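Local coordinates for protein dTDP-4-dehydrorhamnose 3,5-epimerase (Elizabethkingia anophelis NUHP1, PDB 6C46) that probably catalyses the epimerization of dTDP-4-dehydro-6-deoxy-glucose at C3' and C5' to dTDP-4-dehydro-rhamnose on the pathway to dTDP-L-rhamnose, and binds calcium as a cupin-fold homodimer, at residues Y33-Y38 with E114-F119; G48-F53 with K141-Y146; K60-V65 with S133-F138; R67-Q72 with G152-N157. All blocks are in the same frame, centred on the assembly; numbering follows the deposited sequence.

Contact 1: Y33-Y38 with E114-F119; sequences YFYEKY and ENKLQF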
# COMPACT_ATOMS: atom_id res chain seq x y z
N TYR A 33 8.89 9.23 -11.74
CA TYR A 33 9.77 8.27 -11.06
C TYR A 33 9.01 6.96 -10.86
O TYR A 33 7.79 6.89 -11.01
CB TYR A 33 10.29 8.81 -9.72
CG TYR A 33 9.25 9.04 -8.62
CD1 TYR A 33 8.58 7.98 -8.02
CD2 TYR A 33 9.01 10.32 -8.12
CE1 TYR A 33 7.65 8.17 -7.02
CE2 TYR A 33 8.07 10.52 -7.08
CZ TYR A 33 7.41 9.45 -6.54
OH TYR A 33 6.47 9.62 -5.54
N PHE A 34 9.76 5.93 -10.50
CA PHE A 34 9.15 4.66 -10.12
C PHE A 34 10.05 3.99 -9.11
O PHE A 34 11.27 4.20 -9.12
CB PHE A 34 8.96 3.75 -11.33
N TYR A 35 9.45 3.16 -8.24
CA TYR A 35 10.24 2.34 -7.33
C TYR A 35 9.41 1.16 -6.86
O TYR A 35 8.17 1.19 -6.88
CB TYR A 35 10.77 3.12 -6.12
CG TYR A 35 9.77 3.72 -5.15
CD1 TYR A 35 9.53 3.12 -3.92
CD2 TYR A 35 9.13 4.95 -5.42
CE1 TYR A 35 8.64 3.69 -2.99
CE2 TYR A 35 8.24 5.53 -4.49
CZ TYR A 35 8.00 4.88 -3.29
OH TYR A 35 7.14 5.44 -2.37
N GLU A 36 10.13 0.10 -6.50
CA GLU A 36 9.55 -1.06 -5.84
C GLU A 36 9.47 -0.74 -4.35
O GLU A 36 10.49 -0.66 -3.67
CB GLU A 36 10.40 -2.31 -6.10
CG GLU A 36 9.81 -3.59 -5.46
CD GLU A 36 10.70 -4.80 -5.66
OE1 GLU A 36 11.84 -4.82 -5.13
OE2 GLU A 36 10.26 -5.74 -6.35
N LYS A 37 8.26 -0.53 -3.85
CA LYS A 37 8.12 -0.15 -2.46
C LYS A 37 8.40 -1.32 -1.53
O LYS A 37 9.05 -1.16 -0.51
CB LYS A 37 6.71 0.38 -2.22
CG LYS A 37 6.46 0.84 -0.81
CD LYS A 37 5.16 1.72 -0.78
CE LYS A 37 4.77 2.06 0.67
NZ LYS A 37 3.66 3.08 0.74
N TYR A 38 7.90 -2.51 -1.87
CA TYR A 38 8.05 -3.64 -0.97
C TYR A 38 8.06 -4.90 -1.80
O TYR A 38 7.39 -4.99 -2.83
CB TYR A 38 6.90 -3.71 0.07
CG TYR A 38 7.01 -4.94 0.94
CD1 TYR A 38 8.01 -5.05 1.90
CD2 TYR A 38 6.14 -6.02 0.77
CE1 TYR A 38 8.14 -6.17 2.69
CE2 TYR A 38 6.26 -7.17 1.56
CZ TYR A 38 7.27 -7.22 2.52
OH TYR A 38 7.43 -8.33 3.32
N GLU A 114 7.45 12.90 1.27
CA GLU A 114 8.67 13.29 0.59
C GLU A 114 9.75 12.24 0.77
O GLU A 114 10.44 11.89 -0.20
CB GLU A 114 9.15 14.65 1.11
CG GLU A 114 10.41 15.14 0.42
CD GLU A 114 10.75 16.58 0.77
OE1 GLU A 114 10.43 17.02 1.90
OE2 GLU A 114 11.34 17.28 -0.09
N ASN A 115 9.95 11.71 1.99
CA ASN A 115 11.12 10.84 2.14
C ASN A 115 10.85 9.40 1.74
O ASN A 115 11.80 8.63 1.57
CB ASN A 115 11.76 10.94 3.55
CG ASN A 115 10.94 10.31 4.71
OD1 ASN A 115 10.09 9.42 4.55
ND2 ASN A 115 11.26 10.78 5.92
N LYS A 116 9.58 9.02 1.56
CA LYS A 116 9.19 7.71 1.03
C LYS A 116 9.68 6.55 1.89
O LYS A 116 9.67 5.39 1.45
CB LYS A 116 9.69 7.53 -0.41
CG LYS A 116 9.28 8.65 -1.34
CD LYS A 116 9.87 8.42 -2.76
CE LYS A 116 9.63 9.62 -3.69
NZ LYS A 116 10.30 10.87 -3.24
N LEU A 117 10.08 6.82 3.13
CA LEU A 117 10.58 5.76 3.99
C LEU A 117 9.45 4.87 4.51
O LEU A 117 8.31 5.30 4.70
CB LEU A 117 11.34 6.36 5.18
CG LEU A 117 12.62 7.13 4.79
CD1 LEU A 117 13.32 7.79 6.03
CD2 LEU A 117 13.59 6.20 4.07
N GLN A 118 9.79 3.62 4.78
CA GLN A 118 8.90 2.72 5.51
C GLN A 118 9.62 2.22 6.75
O GLN A 118 10.85 2.07 6.76
CB GLN A 118 8.50 1.52 4.68
CG GLN A 118 7.78 1.88 3.38
CD GLN A 118 7.77 0.68 2.49
OE1 GLN A 118 6.87 -0.14 2.57
NE2 GLN A 118 8.83 0.53 1.68
N PHE A 119 8.84 1.89 7.77
CA PHE A 119 9.36 1.51 9.08
C PHE A 119 8.73 0.16 9.40
O PHE A 119 7.49 0.03 9.39
CB PHE A 119 8.98 2.58 10.11
CG PHE A 119 9.60 2.42 11.48
CD1 PHE A 119 8.90 2.86 12.61
CD2 PHE A 119 10.87 1.93 11.65
CE1 PHE A 119 9.47 2.77 13.89
CE2 PHE A 119 11.44 1.83 12.91
CZ PHE A 119 10.73 2.25 14.04
O HOH W 1 7.40 4.40 0.11
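A single direct hydrogen bond joins strand residues 33-38 to residues 114-119, and it runs from a side chain to a backbone: Gln118 NE2 donates a hydrogen bond to Lys37 O at 2.8 Å. The N-H...O angle is 153°; the donor sits above the carbonyl plane of Lys37, while the oxygen lies close to the amide plane of Gln118. With its CG anti to the backbone N (chi1 -179°) and the rest of the chain extended, Lys37 crosses this amide, CG standing 3.5 Å from Gln118 NE2 and CE 3.6 Å from Gln118 OE1. Its ammonium passes on to Ser83. Farther back along the strand two tyrosines reach the aliphatic part of Lys116, whose methylenes they divide. Tyr35 brings CE2 to 3.7 Å from Lys116 CD, and Tyr33 brings CZ to 3.6 Å from Lys116 CE, each ring approached obliquely. A bend at its last torsion (chi4 63°) turns the amine of Lys116 back to the carbonyl O of Glu114. One water bridges the segments, 2.7 Å from Tyr35 OH and donating to Lys116 O. Strand 32-39 pairs with a strand of the second subunit, whose Ile58 packs on Tyr35 and Lys37, while Gln118 begins strand 118-121, hydrogen-bonded to Ile22 of strand 20-23.

Contact 2: G48-F53 with K141-Y146; sequences GLNGHF and KCDNFY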
# COMPACT_ATOMS: atom_id res chain seq x y z
N GLY A 48 14.96 -13.34 7.44
CA GLY A 48 14.44 -14.55 8.05
C GLY A 48 13.14 -14.36 8.81
O GLY A 48 12.70 -15.28 9.52
N LEU A 49 12.50 -13.20 8.68
CA LEU A 49 11.22 -12.92 9.32
C LEU A 49 10.07 -13.15 8.34
O LEU A 49 10.27 -13.21 7.13
CB LEU A 49 11.16 -11.49 9.83
CG LEU A 49 12.24 -11.09 10.85
CD1 LEU A 49 12.13 -9.61 11.14
CD2 LEU A 49 12.02 -11.86 12.12
N ASN A 50 8.86 -13.27 8.90
CA ASN A 50 7.65 -13.32 8.07
C ASN A 50 7.48 -12.03 7.28
O ASN A 50 7.48 -10.93 7.85
CB ASN A 50 6.44 -13.54 8.95
CG ASN A 50 5.14 -13.49 8.17
OD1 ASN A 50 5.06 -13.94 7.02
ND2 ASN A 50 4.10 -12.96 8.81
N GLY A 51 7.33 -12.13 5.96
CA GLY A 51 7.06 -10.95 5.15
C GLY A 51 5.67 -10.89 4.56
O GLY A 51 5.42 -10.04 3.69
N HIS A 52 4.77 -11.78 4.97
CA HIS A 52 3.41 -11.87 4.41
C HIS A 52 2.48 -10.91 5.14
O HIS A 52 2.06 -11.18 6.28
CB HIS A 52 2.91 -13.30 4.56
CG HIS A 52 1.53 -13.53 4.02
ND1 HIS A 52 0.88 -14.73 4.14
CD2 HIS A 52 0.70 -12.72 3.31
CE1 HIS A 52 -0.31 -14.65 3.57
NE2 HIS A 52 -0.45 -13.43 3.05
N PHE A 53 2.14 -9.79 4.50
CA PHE A 53 1.15 -8.87 5.05
C PHE A 53 -0.25 -9.20 4.54
O PHE A 53 -0.41 -9.54 3.36
CB PHE A 53 1.55 -7.43 4.73
CG PHE A 53 2.82 -7.03 5.46
CD1 PHE A 53 2.78 -6.57 6.76
CD2 PHE A 53 4.05 -7.24 4.86
CE1 PHE A 53 3.96 -6.26 7.45
CE2 PHE A 53 5.25 -6.94 5.54
CZ PHE A 53 5.19 -6.44 6.84
N LYS A 141 0.46 -1.55 7.07
CA LYS A 141 0.19 -2.93 6.69
C LYS A 141 0.50 -3.81 7.88
O LYS A 141 1.53 -3.62 8.54
CB LYS A 141 1.04 -3.36 5.49
CG LYS A 141 1.10 -2.34 4.33
CD LYS A 141 1.75 -2.94 3.07
CE LYS A 141 0.90 -4.05 2.43
NZ LYS A 141 1.45 -4.64 1.16
N CYS A 142 -0.36 -4.79 8.14
CA CYS A 142 -0.19 -5.66 9.30
C CYS A 142 -0.04 -7.09 8.83
O CYS A 142 -0.73 -7.51 7.90
CB CYS A 142 -1.38 -5.59 10.23
SG CYS A 142 -1.68 -3.93 10.86
N ASP A 143 0.83 -7.84 9.51
CA ASP A 143 1.03 -9.25 9.19
C ASP A 143 0.13 -10.17 10.00
O ASP A 143 0.35 -11.38 10.03
CB ASP A 143 2.53 -9.60 9.31
CG ASP A 143 2.95 -10.05 10.72
OD1 ASP A 143 2.27 -9.78 11.73
OD2 ASP A 143 4.03 -10.68 10.80
N ASN A 144 -0.94 -9.63 10.61
CA ASN A 144 -1.91 -10.44 11.32
C ASN A 144 -3.20 -9.65 11.38
O ASN A 144 -3.21 -8.43 11.19
CB ASN A 144 -1.39 -10.79 12.74
CG ASN A 144 -1.94 -12.09 13.28
OD1 ASN A 144 -2.92 -12.65 12.77
ND2 ASN A 144 -1.32 -12.57 14.36
N PHE A 145 -4.28 -10.34 11.68
CA PHE A 145 -5.60 -9.74 11.58
C PHE A 145 -5.99 -9.04 12.89
O PHE A 145 -5.49 -9.35 13.98
CB PHE A 145 -6.63 -10.81 11.20
CG PHE A 145 -6.36 -11.43 9.84
CD1 PHE A 145 -6.60 -10.70 8.68
CD2 PHE A 145 -5.84 -12.71 9.74
CE1 PHE A 145 -6.34 -11.25 7.42
CE2 PHE A 145 -5.56 -13.28 8.49
CZ PHE A 145 -5.83 -12.54 7.33
N TYR A 146 -6.89 -8.07 12.75
CA TYR A 146 -7.47 -7.34 13.87
C TYR A 146 -8.14 -8.27 14.88
O TYR A 146 -8.90 -9.18 14.51
CB TYR A 146 -8.51 -6.34 13.34
CG TYR A 146 -9.27 -5.62 14.41
CD1 TYR A 146 -8.70 -4.56 15.10
CD2 TYR A 146 -10.58 -5.97 14.72
CE1 TYR A 146 -9.41 -3.87 16.09
CE2 TYR A 146 -11.30 -5.29 15.70
CZ TYR A 146 -10.71 -4.24 16.38
OH TYR A 146 -11.41 -3.57 17.36
O HOH W 2 1.21 -13.00 7.98
O HOH W 3 6.40 -9.62 9.80
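Asn50 is the first residue of 48-53 to meet the other segment, its ND2 donating to Asp143 OD2 at 3.0 Å. The bond is bent, with an N-H...O angle of 138°, and the carboxylate oxygen is met from above its plane; amide and carboxylate are turned 32° against each other. Meanwhile Asn50 OD1 accepts from the backbone N of His52, an Asx turn that holds the amide from its other end. Two waters add to the link: one donates to both Asn50 O and Asp143 OD2, the other accepts from Asn50 ND2 and donates to His52 O and Asp143 O. Asp143 OD1 turns to Arg123 and to the backbone N of Ala79, which helps fix the carboxylate. At His52 the carbonyl O comes within 3.4 Å of Asp143 CB, while its imidazole NE2 bonds to Glu40 of the second subunit. Last in the segment, Phe53 has CG anti to the carbonyl carbon (chi1 -67°), which brings the ring edge at CD1 to Cys142 C, 3.5 Å away; CD1 is also 3.9 Å from Lys141 CB. Lys141 crosses the ring at about a right angle and sends its amine to Asp56 of the second subunit. The loop thus fastens the end of cupin strand 135-142 beside the calcium-binding helix 40-47, at the dimer interface; Tyr146, farther along, is predicted to stack on the substrate thymine.

Contact 3: K60-V65 with S133-F138; sequences KSSYGV and SETAVF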
# COMPACT_ATOMS: atom_id res chain seq x y z
N LYS A 60 -6.22 9.36 8.03
CA LYS A 60 -5.88 10.76 7.82
C LYS A 60 -6.24 11.49 9.10
O LYS A 60 -7.35 11.31 9.61
CB LYS A 60 -6.64 11.36 6.65
CG LYS A 60 -6.44 12.88 6.48
CD LYS A 60 -6.88 13.37 5.09
CE LYS A 60 -6.85 14.88 5.00
NZ LYS A 60 -7.30 15.35 3.66
N SER A 61 -5.30 12.30 9.62
CA SER A 61 -5.49 12.99 10.89
C SER A 61 -4.84 14.36 10.80
O SER A 61 -3.99 14.60 9.93
CB SER A 61 -4.89 12.21 12.07
OG SER A 61 -5.11 10.81 11.94
N SER A 62 -5.23 15.26 11.69
CA SER A 62 -4.76 16.63 11.66
C SER A 62 -3.56 16.81 12.59
O SER A 62 -3.27 15.96 13.44
CB SER A 62 -5.88 17.59 12.03
OG SER A 62 -6.99 17.37 11.19
N TYR A 63 -2.88 17.96 12.43
CA TYR A 63 -1.70 18.31 13.21
C TYR A 63 -1.89 18.02 14.70
O TYR A 63 -2.87 18.44 15.31
CB TYR A 63 -1.35 19.80 13.03
CG TYR A 63 -0.30 20.22 14.03
CD1 TYR A 63 -0.61 21.07 15.10
CD2 TYR A 63 0.99 19.71 13.95
CE1 TYR A 63 0.36 21.42 16.04
CE2 TYR A 63 1.96 20.04 14.87
CZ TYR A 63 1.65 20.89 15.92
OH TYR A 63 2.65 21.20 16.82
N GLY A 64 -0.93 17.31 15.29
CA GLY A 64 -0.92 17.10 16.72
C GLY A 64 -1.67 15.88 17.19
O GLY A 64 -1.52 15.47 18.35
N VAL A 65 -2.48 15.29 16.32
CA VAL A 65 -3.11 14.02 16.67
C VAL A 65 -2.01 13.00 16.94
O VAL A 65 -1.11 12.79 16.11
CB VAL A 65 -4.07 13.57 15.57
CG1 VAL A 65 -4.46 12.10 15.79
CG2 VAL A 65 -5.34 14.49 15.58
N SER A 133 2.55 17.56 10.34
CA SER A 133 2.10 18.53 9.35
C SER A 133 0.65 18.94 9.59
O SER A 133 -0.01 18.47 10.52
CB SER A 133 2.29 17.94 7.96
OG SER A 133 1.82 16.60 7.97
N GLU A 134 0.13 19.84 8.75
CA GLU A 134 -1.24 20.30 8.93
C GLU A 134 -2.21 19.12 8.96
O GLU A 134 -3.09 19.04 9.83
CB GLU A 134 -1.61 21.30 7.82
CG GLU A 134 -2.89 22.06 8.06
CD GLU A 134 -3.12 23.19 7.03
OE1 GLU A 134 -2.21 23.44 6.20
OE2 GLU A 134 -4.20 23.82 7.07
N THR A 135 -2.06 18.19 8.03
CA THR A 135 -2.73 16.89 8.06
C THR A 135 -1.77 15.87 7.48
O THR A 135 -0.80 16.22 6.81
CB THR A 135 -4.03 16.85 7.23
OG1 THR A 135 -3.71 16.98 5.84
CG2 THR A 135 -4.99 17.97 7.61
N ALA A 136 -2.03 14.59 7.76
CA ALA A 136 -1.19 13.54 7.21
C ALA A 136 -2.02 12.30 6.95
O ALA A 136 -2.96 11.99 7.69
CB ALA A 136 -0.04 13.17 8.15
N VAL A 137 -1.66 11.58 5.88
CA VAL A 137 -2.26 10.28 5.59
C VAL A 137 -1.22 9.22 5.95
O VAL A 137 -0.06 9.28 5.51
CB VAL A 137 -2.74 10.16 4.13
CG1 VAL A 137 -3.26 8.76 3.83
CG2 VAL A 137 -3.90 11.13 3.90
N PHE A 138 -1.62 8.29 6.81
CA PHE A 138 -0.74 7.29 7.41
C PHE A 138 -1.17 5.93 6.89
O PHE A 138 -2.36 5.62 6.90
CB PHE A 138 -0.84 7.34 8.94
CG PHE A 138 0.11 6.41 9.66
CD1 PHE A 138 1.47 6.73 9.78
CD2 PHE A 138 -0.36 5.26 10.30
CE1 PHE A 138 2.35 5.90 10.49
CE2 PHE A 138 0.53 4.41 11.02
CZ PHE A 138 1.89 4.75 11.10
O HOH W 4 -3.38 9.72 10.14
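Backbone hydrogen bonds carry the pairing of 60-65 with 133-138. Ser61 and Ala136 exchange two, Ser61 N to Ala136 O at 3.0 Å and Ala136 N to Ser61 O at 2.9 Å, the second nearly straight on to its carbonyl. A third, Tyr63 N to Glu134 O, is 2.8 Å long but reaches the oxygen from above the carbonyl plane. CA-H...O contacts accompany them, from Lys60 CA to Ala136 O and from Thr135 CA to Ser61 O. Strands 55-62 and 135-142 are antiparallel neighbours in a sheet of the cupin fold, and a type II turn, Ser62 to Val65, leads the chain toward strand 66-72. Side-chain van der Waals contacts gather on the face of Lys60, Thr135 and Val137. Lys60, with CG anti to its backbone nitrogen (chi1 173°) and extended, lays CB and CD each 3.9 Å from Val137 CG2 and takes CE to 3.9 Å from Thr135 OG1; Tyr33 of the second subunit packs on Lys60 and Val137. At the turn Ser133 O lies in the plane of the Tyr63 ring, at its edge, and the phenol bonds to Asp171. Among polar side chains, Ser133 OG donates to Thr135 O and accepts from the backbone N of Arg88.

Contact 4: R67-Q72 with G152-N157; sequences RGLHLQ and GSVKFN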
# COMPACT_ATOMS: atom_id res chain seq x y z
N ARG A 67 -1.50 9.01 18.28
CA ARG A 67 -2.15 7.73 18.51
C ARG A 67 -1.12 6.72 19.00
O ARG A 67 -0.10 6.52 18.35
CB ARG A 67 -2.81 7.21 17.22
CG ARG A 67 -3.88 8.15 16.65
CD ARG A 67 -5.29 7.60 16.85
NE ARG A 67 -6.32 8.44 16.24
CZ ARG A 67 -7.21 9.15 16.93
NH1 ARG A 67 -7.17 9.14 18.26
NH2 ARG A 67 -8.12 9.88 16.30
N GLY A 68 -1.41 6.06 20.13
CA GLY A 68 -0.52 5.01 20.63
C GLY A 68 -0.40 5.04 22.14
O GLY A 68 -1.10 5.82 22.78
N LEU A 69 0.45 4.20 22.74
CA LEU A 69 1.20 3.15 22.05
C LEU A 69 0.33 1.91 22.02
O LEU A 69 -0.20 1.54 23.06
CB LEU A 69 2.53 2.88 22.78
CG LEU A 69 3.46 4.09 22.77
CD1 LEU A 69 4.48 4.01 23.93
CD2 LEU A 69 4.17 4.19 21.40
N HIS A 70 0.19 1.25 20.86
CA HIS A 70 -0.78 0.17 20.68
C HIS A 70 -0.11 -1.12 20.25
O HIS A 70 0.93 -1.10 19.57
CB HIS A 70 -1.83 0.54 19.60
CG HIS A 70 -2.63 1.76 19.92
ND1 HIS A 70 -3.14 2.59 18.94
CD2 HIS A 70 -3.03 2.28 21.10
CE1 HIS A 70 -3.82 3.57 19.51
NE2 HIS A 70 -3.77 3.41 20.82
N LEU A 71 -0.76 -2.23 20.56
CA LEU A 71 -0.29 -3.55 20.15
C LEU A 71 -1.45 -4.53 20.31
O LEU A 71 -2.46 -4.21 20.92
CB LEU A 71 0.92 -4.00 20.99
CG LEU A 71 0.43 -4.08 22.45
CD1 LEU A 71 0.35 -5.51 22.96
CD2 LEU A 71 1.24 -3.20 23.39
N GLN A 72 -1.28 -5.72 19.74
CA GLN A 72 -2.17 -6.84 20.02
C GLN A 72 -1.34 -7.93 20.69
O GLN A 72 -0.17 -8.13 20.33
CB GLN A 72 -2.86 -7.37 18.73
CG GLN A 72 -3.92 -6.40 18.22
CD GLN A 72 -4.78 -6.91 17.08
OE1 GLN A 72 -5.79 -6.28 16.74
NE2 GLN A 72 -4.43 -8.05 16.50
N GLY A 152 -3.48 -4.52 23.56
CA GLY A 152 -2.70 -4.03 24.67
C GLY A 152 -2.30 -2.59 24.39
O GLY A 152 -2.56 -2.06 23.30
N SER A 153 -1.67 -1.96 25.38
CA SER A 153 -1.33 -0.55 25.21
C SER A 153 -0.30 -0.14 26.25
O SER A 153 -0.18 -0.76 27.31
CB SER A 153 -2.56 0.36 25.33
OG SER A 153 -3.10 0.25 26.63
N VAL A 154 0.43 0.93 25.93
CA VAL A 154 1.37 1.55 26.86
C VAL A 154 1.15 3.05 26.77
O VAL A 154 1.07 3.61 25.67
CB VAL A 154 2.84 1.21 26.51
CG1 VAL A 154 3.79 1.93 27.44
CG2 VAL A 154 3.06 -0.29 26.57
N LYS A 155 1.00 3.71 27.93
CA LYS A 155 0.84 5.16 27.96
C LYS A 155 1.95 5.86 27.17
O LYS A 155 3.14 5.65 27.42
CB LYS A 155 0.84 5.62 29.43
CG LYS A 155 0.56 7.11 29.64
CD LYS A 155 -0.80 7.48 29.08
CE LYS A 155 -1.20 8.90 29.44
NZ LYS A 155 -1.41 9.11 30.88
N PHE A 156 1.55 6.71 26.22
CA PHE A 156 2.52 7.28 25.27
C PHE A 156 3.61 8.09 25.97
O PHE A 156 4.78 8.07 25.54
CB PHE A 156 1.79 8.16 24.24
CG PHE A 156 1.35 9.49 24.79
CD1 PHE A 156 0.26 9.58 25.66
CD2 PHE A 156 2.01 10.66 24.43
CE1 PHE A 156 -0.14 10.82 26.18
CE2 PHE A 156 1.62 11.91 24.94
CZ PHE A 156 0.53 11.99 25.82
N ASN A 157 3.28 8.78 27.05
CA ASN A 157 4.25 9.63 27.76
C ASN A 157 4.71 9.00 29.06
O ASN A 157 5.07 9.70 30.01
CB ASN A 157 3.68 11.03 27.98
CG ASN A 157 2.42 11.03 28.82
OD1 ASN A 157 1.96 9.98 29.28
ND2 ASN A 157 1.82 12.20 28.99
O HOH W 5 -1.21 6.26 25.44
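Leu69 can be followed outward along residues 154-156. Its CB starts 3.3 Å from Val154 O and 4.1 Å from Val154 CB; CG stays near the same oxygen and nears Phe156 CA; CD1, at the tip, lies 4.0 Å from Phe156 CA and also meets the Val154 side chain. A chi1 of -64°, with CG anti to the carbonyl carbon, sends the branch this way, and Ala126 of strand 125-131 touches it too. The backbone of Leu69 grips Val154 twice: Leu69 N gives to Val154 O, and Val154 N to Leu69 O at 3.0 Å. Before Leu69 the peptide bond is cis, and Gly68 O accepts from a water that in turn accepts from Phe156 N. Two residues on, Leu71 and Gly152 also exchange two hydrogen bonds, with Gly152 N to Leu71 O at 2.8 Å and nearly straight (172°). Leu71, its CG between the backbone N and the carbonyl carbon, folds over glycine, CD1 standing 3.8 Å from Gly152 CA and CD2 3.7 Å from Ser153 N. Between these pairs His70 and Ser153 point to the other face; the His70 ring has Gly68 CA over its centre at 3.6 Å. Edge strand 151-153 thus completes the cupin sheet beside strand 66-72, which carries the predicted proton acceptor His70, its NE2 hydrogen-bonded to Asp178, consistent with the His-Asp dyad of this epimerase family.

How the contacts relate
Contact 4 is the most buried of the four, and contacts 1, 2 and 3 are partly buried and touch the second subunit. Contacts 3 and 4 are strand pairings held by reciprocal backbone bonds, one in each large sheet; contacts 1 and 2 depend on side-chain amides, waters and aromatic rings, because their segments meet outside regular pairing. Strand 135-142 serves contact 3 at its start and contact 2 at its end, on opposite sides of the chain's centre. Tyr38 of contact 1 joins contact 2 through a probable hydrogen bond from its phenol to Gly51 O, and Gln72 of contact 4 probably does so through Phe145 O.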